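Local coordinates for protein Na Glutathione S-transferase 1 (Necator americanus, PDB 4OFN) that binds glutathione at sites shared between two subunits and, as its name and family imply, probably conjugates it to electrophilic compounds, at residues A[1-6]-A[28-33]; A[96-101]-A[126-131]. All coordinates share one frame; numbering follows the deposited sequence.

Contact 1 (A[1-6]-A[28-33]); sequences MVHYKL and EFEDVR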
ATOM      1  N   MET A   1      23.734  16.843   9.442  1.00 44.35           N
ATOM      2  CA  MET A   1      22.286  16.985   9.778  1.00 42.76           C
ATOM      3  C   MET A   1      21.428  16.821   8.524  1.00 41.28           C
ATOM      4  O   MET A   1      21.518  17.617   7.587  1.00 41.44           O
ATOM      5  CB  MET A   1      22.003  18.338  10.448  1.00 43.30           C
ATOM      6  CG  MET A   1      22.584  19.546   9.725  1.00 44.31           C
ATOM      7  SD  MET A   1      21.913  21.109  10.320  1.00 44.72           S
ATOM      8  CE  MET A   1      23.043  21.493  11.661  1.00 46.95           C
ATOM      9  N   VAL A   2      20.599  15.780   8.512  1.00 40.00           N
ATOM     10  CA  VAL A   2      19.759  15.490   7.356  1.00 38.75           C
ATOM     11  C   VAL A   2      18.629  16.518   7.271  1.00 38.00           C
ATOM     12  O   VAL A   2      17.954  16.797   8.264  1.00 37.73           O
ATOM     13  CB  VAL A   2      19.180  14.056   7.408  1.00 37.80           C
ATOM     14  CG1 VAL A   2      18.242  13.811   6.231  1.00 36.67           C
ATOM     15  CG2 VAL A   2      20.306  13.031   7.416  1.00 38.73           C
ATOM     16  N   HIS A   3      18.449  17.073   6.075  1.00 37.85           N
ATOM     17  CA  HIS A   3      17.431  18.085   5.802  1.00 37.39           C
ATOM     18  C   HIS A   3      16.243  17.425   5.107  1.00 36.12           C
ATOM     19  O   HIS A   3      16.385  16.891   4.006  1.00 35.96           O
ATOM     20  CB  HIS A   3      18.037  19.195   4.926  1.00 38.36           C
ATOM     21  CG  HIS A   3      17.029  20.021   4.183  1.00 37.97           C
ATOM     22  ND1 HIS A   3      16.464  21.168   4.703  1.00 38.30           N
ATOM     23  CD2 HIS A   3      16.518  19.882   2.937  1.00 37.53           C
ATOM     24  CE1 HIS A   3      15.632  21.687   3.816  1.00 38.03           C
ATOM     25  NE2 HIS A   3      15.649  20.927   2.734  1.00 37.58           N
ATOM     26  N   TYR A   4      15.081  17.466   5.762  1.00 35.37           N
ATOM     27  CA  TYR A   4      13.849  16.866   5.244  1.00 34.30           C
ATOM     28  C   TYR A   4      12.889  17.932   4.724  1.00 34.25           C
ATOM     29  O   TYR A   4      12.635  18.930   5.406  1.00 34.66           O
ATOM     30  CB  TYR A   4      13.150  16.065   6.346  1.00 33.65           C
ATOM     31  CG  TYR A   4      13.968  14.910   6.873  1.00 33.78           C
ATOM     32  CD1 TYR A   4      14.070  13.726   6.157  1.00 33.44           C
ATOM     33  CD2 TYR A   4      14.638  15.004   8.091  1.00 34.42           C
ATOM     34  CE1 TYR A   4      14.821  12.665   6.631  1.00 33.75           C
ATOM     35  CE2 TYR A   4      15.392  13.947   8.573  1.00 34.76           C
ATOM     36  CZ  TYR A   4      15.477  12.780   7.836  1.00 34.42           C
ATOM     37  OH  TYR A   4      16.227  11.731   8.306  1.00 34.92           O
ATOM     38  N   LYS A   5      12.349  17.712   3.525  1.00 33.93           N
ATOM     39  CA  LYS A   5      11.375  18.624   2.926  1.00 34.03           C
ATOM     40  C   LYS A   5      10.131  17.854   2.502  1.00 33.25           C
ATOM     41  O   LYS A   5      10.196  17.020   1.598  1.00 33.05           O
ATOM     42  CB  LYS A   5      11.986  19.337   1.719  1.00 34.81           C
ATOM     43  CG  LYS A   5      11.033  20.256   0.963  1.00 35.15           C
ATOM     44  CD  LYS A   5      11.637  20.698  -0.358  1.00 35.94           C
ATOM     45  CE  LYS A   5      10.628  21.431  -1.220  1.00 36.35           C
ATOM     46  NZ  LYS A   5      11.177  21.704  -2.578  1.00 37.18           N
ATOM     47  N   LEU A   6       9.000  18.144   3.145  1.00 33.01           N
ATOM     48  CA  LEU A   6       7.735  17.509   2.797  1.00 32.49           C
ATOM     49  C   LEU A   6       6.851  18.468   2.005  1.00 33.03           C
ATOM     50  O   LEU A   6       6.555  19.567   2.470  1.00 33.55           O
ATOM     51  CB  LEU A   6       6.999  17.052   4.054  1.00 32.00           C
ATOM     52  CG  LEU A   6       5.762  16.187   3.785  1.00 31.54           C
ATOM     53  CD1 LEU A   6       6.167  14.797   3.315  1.00 31.10           C
ATOM     54  CD2 LEU A   6       4.887  16.102   5.020  1.00 31.33           C
ATOM     55  N   GLU A  28      13.453  18.836  12.916  1.00 37.01           N
ATOM     56  CA  GLU A  28      13.209  19.972  12.018  1.00 37.17           C
ATOM     57  C   GLU A  28      12.993  19.488  10.570  1.00 36.18           C
ATOM     58  O   GLU A  28      13.661  18.560  10.111  1.00 35.88           O
ATOM     59  CB  GLU A  28      14.395  20.959  12.127  1.00 38.63           C
ATOM     60  CG  GLU A  28      14.495  22.045  11.054  1.00 39.05           C
ATOM     61  CD  GLU A  28      13.827  23.366  11.423  1.00 39.85           C
ATOM     62  OE1 GLU A  28      13.582  23.629  12.626  1.00 40.47           O
ATOM     63  OE2 GLU A  28      13.567  24.162  10.492  1.00 40.02           O
ATOM     64  N   PHE A  29      12.034  20.097   9.870  1.00 35.83           N
ATOM     65  CA  PHE A  29      11.750  19.750   8.478  1.00 35.13           C
ATOM     66  C   PHE A  29      10.989  20.872   7.778  1.00 35.42           C
ATOM     67  O   PHE A  29      10.255  21.626   8.416  1.00 35.80           O
ATOM     68  CB  PHE A  29      10.967  18.433   8.383  1.00 33.97           C
ATOM     69  CG  PHE A  29       9.514  18.549   8.773  1.00 33.56           C
ATOM     70  CD1 PHE A  29       9.143  18.701  10.106  1.00 33.84           C
ATOM     71  CD2 PHE A  29       8.516  18.496   7.808  1.00 33.09           C
ATOM     72  CE1 PHE A  29       7.810  18.812  10.464  1.00 33.62           C
ATOM     73  CE2 PHE A  29       7.179  18.595   8.162  1.00 32.91           C
ATOM     74  CZ  PHE A  29       6.828  18.755   9.491  1.00 33.17           C
ATOM     75  N   GLU A  30      11.181  20.979   6.465  1.00 35.39           N
ATOM     76  CA  GLU A  30      10.514  21.994   5.659  1.00 35.80           C
ATOM     77  C   GLU A  30       9.134  21.505   5.240  1.00 35.04           C
ATOM     78  O   GLU A  30       9.012  20.633   4.382  1.00 34.40           O
ATOM     79  CB  GLU A  30      11.354  22.313   4.427  1.00 36.32           C
ATOM     80  CG  GLU A  30      10.782  23.405   3.538  1.00 37.00           C
ATOM     81  CD  GLU A  30      11.785  23.902   2.520  1.00 37.81           C
ATOM     82  OE1 GLU A  30      12.772  23.186   2.264  1.00 37.66           O
ATOM     83  OE2 GLU A  30      11.588  25.016   1.985  1.00 38.77           O
ATOM     84  N   ASP A  31       8.095  22.069   5.854  1.00 35.26           N
ATOM     85  CA  ASP A  31       6.721  21.672   5.572  1.00 34.75           C
ATOM     86  C   ASP A  31       6.111  22.592   4.518  1.00 35.46           C
ATOM     87  O   ASP A  31       5.540  23.634   4.844  1.00 36.33           O
ATOM     88  CB  ASP A  31       5.880  21.691   6.855  1.00 34.76           C
ATOM     89  CG  ASP A  31       4.495  21.097   6.657  1.00 34.29           C
ATOM     90  OD1 ASP A  31       4.324  20.255   5.744  1.00 33.67           O
ATOM     91  OD2 ASP A  31       3.577  21.469   7.421  1.00 34.67           O
ATOM     92  N   VAL A  32       6.230  22.190   3.258  1.00 35.25           N
ATOM     93  CA  VAL A  32       5.724  22.975   2.134  1.00 36.06           C
ATOM     94  C   VAL A  32       4.267  22.615   1.869  1.00 35.92           C
ATOM     95  O   VAL A  32       3.948  21.452   1.613  1.00 35.12           O
ATOM     96  CB  VAL A  32       6.547  22.726   0.853  1.00 36.14           C
ATOM     97  CG1 VAL A  32       6.090  23.651  -0.267  1.00 37.21           C
ATOM     98  CG2 VAL A  32       8.031  22.909   1.131  1.00 36.31           C
ATOM     99  N   ARG A  33       3.394  23.615   1.933  1.00 36.88           N
ATOM    100  CA  ARG A  33       1.974  23.441   1.653  1.00 37.12           C
ATOM    101  C   ARG A  33       1.587  24.259   0.422  1.00 38.32           C
ATOM    102  O   ARG A  33       1.655  25.486   0.440  1.00 39.45           O
ATOM    103  CB  ARG A  33       1.160  23.868   2.867  1.00 37.47           C
ATOM    104  CG  ARG A  33       1.326  22.939   4.062  1.00 36.41           C
ATOM    105  CD  ARG A  33       1.187  23.680   5.383  1.00 36.98           C
ATOM    106  NE  ARG A  33       1.308  22.776   6.525  1.00 36.11           N
ATOM    107  CZ  ARG A  33       0.318  22.040   7.026  1.00 35.77           C
ATOM    108  NH1 ARG A  33      -0.900  22.084   6.495  1.00 36.24           N
ATOM    109  NH2 ARG A  33       0.549  21.250   8.070  1.00 35.10           N
TER
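Lys5 and Glu30 both hold CG anti to the backbone N (chi1 177° and -178°) and stay extended beyond it, which runs the two chains alongside each other in the same direction on one face of a parallel strand pair. The Glu30 carboxylate touches the aliphatic stem of Lys5, OE1 lying 3.6 Å from Lys5 CG, while the ammonium stays farther off and has a weak ion pair at long range with Glu55 on the next strand. The Glu30 carboxylate also reaches the edge of the His3 imidazole, with OE1 3.6 Å from CE1 and the two planes steeply inclined. Val32 adds to this face, its CG2 resting against Lys5 CE.

Beneath the side chains, the backbones alternate as parallel strands do. Glu30 N donates to Tyr4 O at 2.7 Å, a nearly straight bond lying in the carbonyl plane; Leu6 N then bonds to Glu30 O, and Val32 N to Leu6 O, each at 2.8 Å. Glu30 thus uses both its N-H and its C=O on strand 4-9.

The other face is apolar around Phe29 and charged around Asp31. Phe29 CB packs on Tyr4 CB at 3.8 Å, and Leu6 CB sits at the edge of the Phe29 ring, close to its plane. Phe22, from helix 16-24, stacks on Phe29 and meets Tyr4 obliquely. The Asp31 carboxylate is shared: OD2 takes Arg33 NE from above its plane at 2.8 Å, and OD1 forms a salt bridge with Arg19 of the same helix. A helix lying against two neighbouring parallel strands that it connects is the beta-alpha-beta crossover, here the opening unit of the thioredoxin-like domain of glutathione transferases.

Contact 2 (A[96-101]-A[126-131]); sequences SDYRVE and LPARDK. With GSH (glutathione), chain D.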
ATOM      1  N   SER A  96      -5.578   1.569   4.213  1.00 33.79           N
ATOM      2  CA  SER A  96      -5.688   2.085   2.846  1.00 34.21           C
ATOM      3  C   SER A  96      -6.879   1.500   2.084  1.00 35.51           C
ATOM      4  O   SER A  96      -7.611   2.236   1.423  1.00 36.12           O
ATOM      5  CB  SER A  96      -4.400   1.831   2.066  1.00 33.91           C
ATOM      6  OG  SER A  96      -3.291   2.381   2.745  1.00 32.90           O
ATOM      7  N   ASP A  97      -7.078   0.185   2.181  1.00 36.12           N
ATOM      8  CA  ASP A  97      -8.234  -0.469   1.548  1.00 37.58           C
ATOM      9  C   ASP A  97      -9.546   0.055   2.134  1.00 38.09           C
ATOM     10  O   ASP A  97     -10.557   0.158   1.433  1.00 39.32           O
ATOM     11  CB  ASP A  97      -8.169  -1.991   1.722  1.00 38.21           C
ATOM     12  CG  ASP A  97      -6.986  -2.621   0.999  1.00 38.15           C
ATOM     13  OD1 ASP A  97      -6.436  -1.994   0.070  1.00 37.95           O
ATOM     14  OD2 ASP A  97      -6.609  -3.752   1.366  1.00 38.41           O
ATOM     15  N   TYR A  98      -9.511   0.380   3.424  1.00 37.30           N
ATOM     16  CA  TYR A  98     -10.644   0.980   4.127  1.00 37.76           C
ATOM     17  C   TYR A  98     -10.953   2.400   3.635  1.00 37.81           C
ATOM     18  O   TYR A  98     -12.117   2.801   3.591  1.00 38.87           O
ATOM     19  CB  TYR A  98     -10.381   0.961   5.640  1.00 36.96           C
ATOM     20  CG  TYR A  98     -11.250   1.885   6.457  1.00 37.20           C
ATOM     21  CD1 TYR A  98     -12.635   1.752   6.465  1.00 38.57           C
ATOM     22  CD2 TYR A  98     -10.682   2.884   7.241  1.00 36.25           C
ATOM     23  CE1 TYR A  98     -13.432   2.597   7.219  1.00 38.97           C
ATOM     24  CE2 TYR A  98     -11.469   3.733   8.002  1.00 36.64           C
ATOM     25  CZ  TYR A  98     -12.842   3.584   7.988  1.00 38.00           C
ATOM     26  OH  TYR A  98     -13.623   4.427   8.733  1.00 38.56           O
ATOM     27  N   ARG A  99      -9.917   3.150   3.266  1.00 36.86           N
ATOM     28  CA  ARG A  99     -10.106   4.481   2.669  1.00 37.04           C
ATOM     29  C   ARG A  99     -10.664   4.412   1.249  1.00 38.30           C
ATOM     30  O   ARG A  99     -11.426   5.291   0.841  1.00 39.16           O
ATOM     31  CB  ARG A  99      -8.805   5.293   2.680  1.00 35.80           C
ATOM     32  CG  ARG A  99      -8.343   5.740   4.064  1.00 34.82           C
ATOM     33  CD  ARG A  99      -9.341   6.641   4.806  1.00 35.35           C
ATOM     34  NE  ARG A  99      -8.692   7.832   5.366  1.00 34.66           N
ATOM     35  CZ  ARG A  99      -8.904   9.096   4.993  1.00 35.05           C
ATOM     36  NH1 ARG A  99      -9.768   9.401   4.029  1.00 36.16           N
ATOM     37  NH2 ARG A  99      -8.241  10.078   5.603  1.00 34.51           N
ATOM     38  N   VAL A 100     -10.290   3.377   0.504  1.00 38.58           N
ATOM     39  CA  VAL A 100     -10.863   3.147  -0.822  1.00 40.03           C
ATOM     40  C   VAL A 100     -12.365   2.865  -0.706  1.00 41.57           C
ATOM     41  O   VAL A 100     -13.157   3.356  -1.511  1.00 42.90           O
ATOM     42  CB  VAL A 100     -10.140   1.998  -1.561  1.00 40.18           C
ATOM     43  CG1 VAL A 100     -10.909   1.572  -2.806  1.00 42.01           C
ATOM     44  CG2 VAL A 100      -8.721   2.417  -1.931  1.00 39.03           C
ATOM     45  N   GLU A 101     -12.744   2.086   0.305  1.00 41.51           N
ATOM     46  CA  GLU A 101     -14.152   1.789   0.591  1.00 43.00           C
ATOM     47  C   GLU A 101     -14.997   3.037   0.841  1.00 43.55           C
ATOM     48  O   GLU A 101     -16.101   3.160   0.309  1.00 45.28           O
ATOM     49  CB  GLU A 101     -14.269   0.884   1.821  1.00 42.67           C
ATOM     50  CG  GLU A 101     -14.359  -0.605   1.540  1.00 43.52           C
ATOM     51  CD  GLU A 101     -14.581  -1.392   2.816  1.00 43.38           C
ATOM     52  OE1 GLU A 101     -13.742  -1.282   3.735  1.00 41.92           O
ATOM     53  OE2 GLU A 101     -15.601  -2.108   2.909  1.00 44.88           O
ATOM     54  N   LEU A 126     -20.479   3.523   7.692  1.00 47.74           N
ATOM     55  CA  LEU A 126     -20.617   2.750   8.933  1.00 47.68           C
ATOM     56  C   LEU A 126     -20.380   1.244   8.754  1.00 47.65           C
ATOM     57  O   LEU A 126     -19.776   0.616   9.625  1.00 46.71           O
ATOM     58  CB  LEU A 126     -21.979   3.002   9.596  1.00 49.59           C
ATOM     59  CG  LEU A 126     -22.318   4.435  10.022  1.00 49.95           C
ATOM     60  CD1 LEU A 126     -23.626   4.455  10.792  1.00 51.97           C
ATOM     61  CD2 LEU A 126     -21.205   5.061  10.849  1.00 48.06           C
ATOM     62  N   PRO A 127     -20.859   0.659   7.637  1.00 48.84           N
ATOM     63  CA  PRO A 127     -20.525  -0.741   7.349  1.00 48.89           C
ATOM     64  C   PRO A 127     -19.025  -1.000   7.173  1.00 46.88           C
ATOM     65  O   PRO A 127     -18.511  -1.999   7.681  1.00 46.41           O
ATOM     66  CB  PRO A 127     -21.277  -1.018   6.043  1.00 50.66           C
ATOM     67  CG  PRO A 127     -22.433  -0.080   6.072  1.00 52.17           C
ATOM     68  CD  PRO A 127     -21.920   1.160   6.743  1.00 50.71           C
ATOM     69  N   ALA A 128     -18.336  -0.114   6.461  1.00 45.88           N
ATOM     70  CA  ALA A 128     -16.884  -0.219   6.298  1.00 44.07           C
ATOM     71  C   ALA A 128     -16.165  -0.059   7.639  1.00 42.67           C
ATOM     72  O   ALA A 128     -15.193  -0.760   7.922  1.00 41.71           O
ATOM     73  CB  ALA A 128     -16.384   0.823   5.308  1.00 43.48           C
ATOM     74  N   ARG A 129     -16.653   0.870   8.455  1.00 42.76           N
ATOM     75  CA  ARG A 129     -16.097   1.114   9.780  1.00 41.73           C
ATOM     76  C   ARG A 129     -16.265  -0.100  10.692  1.00 42.15           C
ATOM     77  O   ARG A 129     -15.326  -0.493  11.393  1.00 41.14           O
ATOM     78  CB  ARG A 129     -16.779   2.331  10.409  1.00 42.21           C
ATOM     79  CG  ARG A 129     -16.320   2.643  11.828  1.00 41.46           C
ATOM     80  CD  ARG A 129     -17.409   3.305  12.654  1.00 42.69           C
ATOM     81  NE  ARG A 129     -18.625   2.495  12.746  1.00 44.36           N
ATOM     82  CZ  ARG A 129     -19.692   2.829  13.468  1.00 45.75           C
ATOM     83  NH1 ARG A 129     -19.703   3.953  14.179  1.00 45.72           N
ATOM     84  NH2 ARG A 129     -20.754   2.033  13.486  1.00 47.37           N
ATOM     85  N   ASP A 130     -17.470  -0.673  10.694  1.00 43.81           N
ATOM     86  CA  ASP A 130     -17.771  -1.868  11.482  1.00 44.53           C
ATOM     87  C   ASP A 130     -16.734  -2.951  11.218  1.00 43.78           C
ATOM     88  O   ASP A 130     -16.065  -3.426  12.138  1.00 43.16           O
ATOM     89  CB  ASP A 130     -19.165  -2.412  11.139  1.00 46.63           C
ATOM     90  CG  ASP A 130     -20.291  -1.568  11.710  1.00 47.76           C
ATOM     91  OD1 ASP A 130     -20.017  -0.606  12.458  1.00 46.97           O
ATOM     92  OD2 ASP A 130     -21.464  -1.877  11.406  1.00 49.63           O
ATOM     93  N   LYS A 131     -16.614  -3.326   9.948  1.00 44.04           N
ATOM     94  CA  LYS A 131     -15.667  -4.351   9.513  1.00 43.59           C
ATOM     95  C   LYS A 131     -14.231  -3.993   9.904  1.00 41.77           C
ATOM     96  O   LYS A 131     -13.493  -4.841  10.409  1.00 41.46           O
ATOM     97  CB  LYS A 131     -15.788  -4.565   7.998  1.00 44.26           C
ATOM     98  CG  LYS A 131     -14.528  -5.074   7.313  1.00 43.41           C
ATOM     99  CD  LYS A 131     -14.775  -5.305   5.833  1.00 44.38           C
ATOM    100  CE  LYS A 131     -13.469  -5.492   5.081  1.00 43.44           C
ATOM    101  NZ  LYS A 131     -13.704  -5.712   3.629  1.00 44.54           N
TER
HETATM  102  N1  GSH D 301      -5.468  -5.737  -0.023  1.00 39.19           N
HETATM  103  CA1 GSH D 301      -5.463  -7.189  -0.062  1.00 39.19           C
HETATM  104  C1  GSH D 301      -4.203  -7.678  -0.731  1.00 39.19           C
HETATM  105  O11 GSH D 301      -3.263  -8.053  -0.007  1.00 39.19           O
HETATM  106  O12 GSH D 301      -4.123  -7.702  -1.982  1.00 39.19           O
HETATM  107  CB1 GSH D 301      -6.714  -7.667  -0.795  1.00 39.19           C
HETATM  108  CG1 GSH D 301      -6.800  -9.188  -0.832  1.00 39.19           C
HETATM  109  CD1 GSH D 301      -8.015  -9.632  -1.614  1.00 39.19           C
HETATM  110  OE1 GSH D 301      -8.448  -8.966  -2.543  1.00 39.19           O
HETATM  111  N2  GSH D 301      -8.561 -10.784  -1.227  1.00 39.19           N
HETATM  112  CA2 GSH D 301      -9.742 -11.330  -1.876  1.00 39.19           C
HETATM  113  C2  GSH D 301     -10.497 -12.234  -0.949  1.00 39.19           C
HETATM  114  O2  GSH D 301      -9.953 -12.667   0.055  1.00 39.19           O
HETATM  115  CB2 GSH D 301      -9.365 -12.093  -3.147  1.00 39.19           C
HETATM  116  SG2 GSH D 301     -10.753 -12.243  -4.301  1.00 39.19           S
HETATM  117  N3  GSH D 301     -11.751 -12.512  -1.310  1.00 39.19           N
HETATM  118  CA3 GSH D 301     -12.608 -13.413  -0.558  1.00 39.19           C
HETATM  119  C3  GSH D 301     -13.247 -12.765   0.652  1.00 39.19           C
HETATM  120  O31 GSH D 301     -14.475 -12.926   0.821  1.00 39.19           O
HETATM  121  O32 GSH D 301     -12.534 -12.109   1.445  1.00 39.19           O
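Tyr98 and Glu101 meet Ala128 where two antiparallel helices of the all-helical glutathione transferase C-terminal domain, 82-101 and 117-141, run side by side. The N-to-C directions of the short segments make 164°, close to antiparallel, with axes 9.9 Å apart, and the small Ala128 is where their backbones come nearest.

The tight part is buried around the tyrosine. A chi1 of 163° turns the ring of Tyr98 away from its own backbone N and out to helix 117-141, where it meets Ala128 CB in plane at the ring edge, CE1 to CB 3.9 Å. The same CE1 comes obliquely to the backbone at Ala128 C, 3.8 Å away. Farther out, the phenol runs alongside Arg129, its OH near the arginine CB, with ring and guanidinium planes 20° apart. Phe132 stacks on the tyrosine and His163 meets it almost at right angles, so rings from helices 117-141 and 155-170 both pack on Tyr98. The guanidinium leads away from the tyrosine: Leu126 CD2 covers one of its faces, NH1 donates to the carbonyl of Phe174, and NH2 bonds to the syn lone pair of Asp130 OD1 at 2.9 Å.

The Glu101 side is looser and more exposed. Its carboxylate lies over the Ala128 methyl, OE1 to CB 3.7 Å, and faces the extended Lys131 without forming a salt bridge, OE2 and NZ being 4.1 Å apart. The opposite charges probably still attract, and no hydrogen bond joins the two segments. From this same helix Asp97 reaches a glutathione held largely by the second subunit, whose Gln63 NE2 also donates to Asp97 OD2. That carboxylate oxygen accepts a hydrogen bond from the ligand's amino nitrogen, N1, at 2.7 Å.

The two contacts illustrate how a two-domain fold divides its construction. Contact 1 comes first along the chain and is complete before contact 2 begins; it joins neighbouring strands of the N-terminal sheet, whereas 96-101 and 126-131 pair helices of the C-terminal domain. Their centres are 32 Å apart, on opposite sides of the chain's centre, and their nearest atoms remain about 14 Å apart, so they share no residue, strand or helix. Their relation to glutathione differs as well. Contact 1 does not touch the ligand, the side chain of Leu6 being about 9 Å from a bound glutathione, while segment 96-101 also borders the glutathione site of the second subunit.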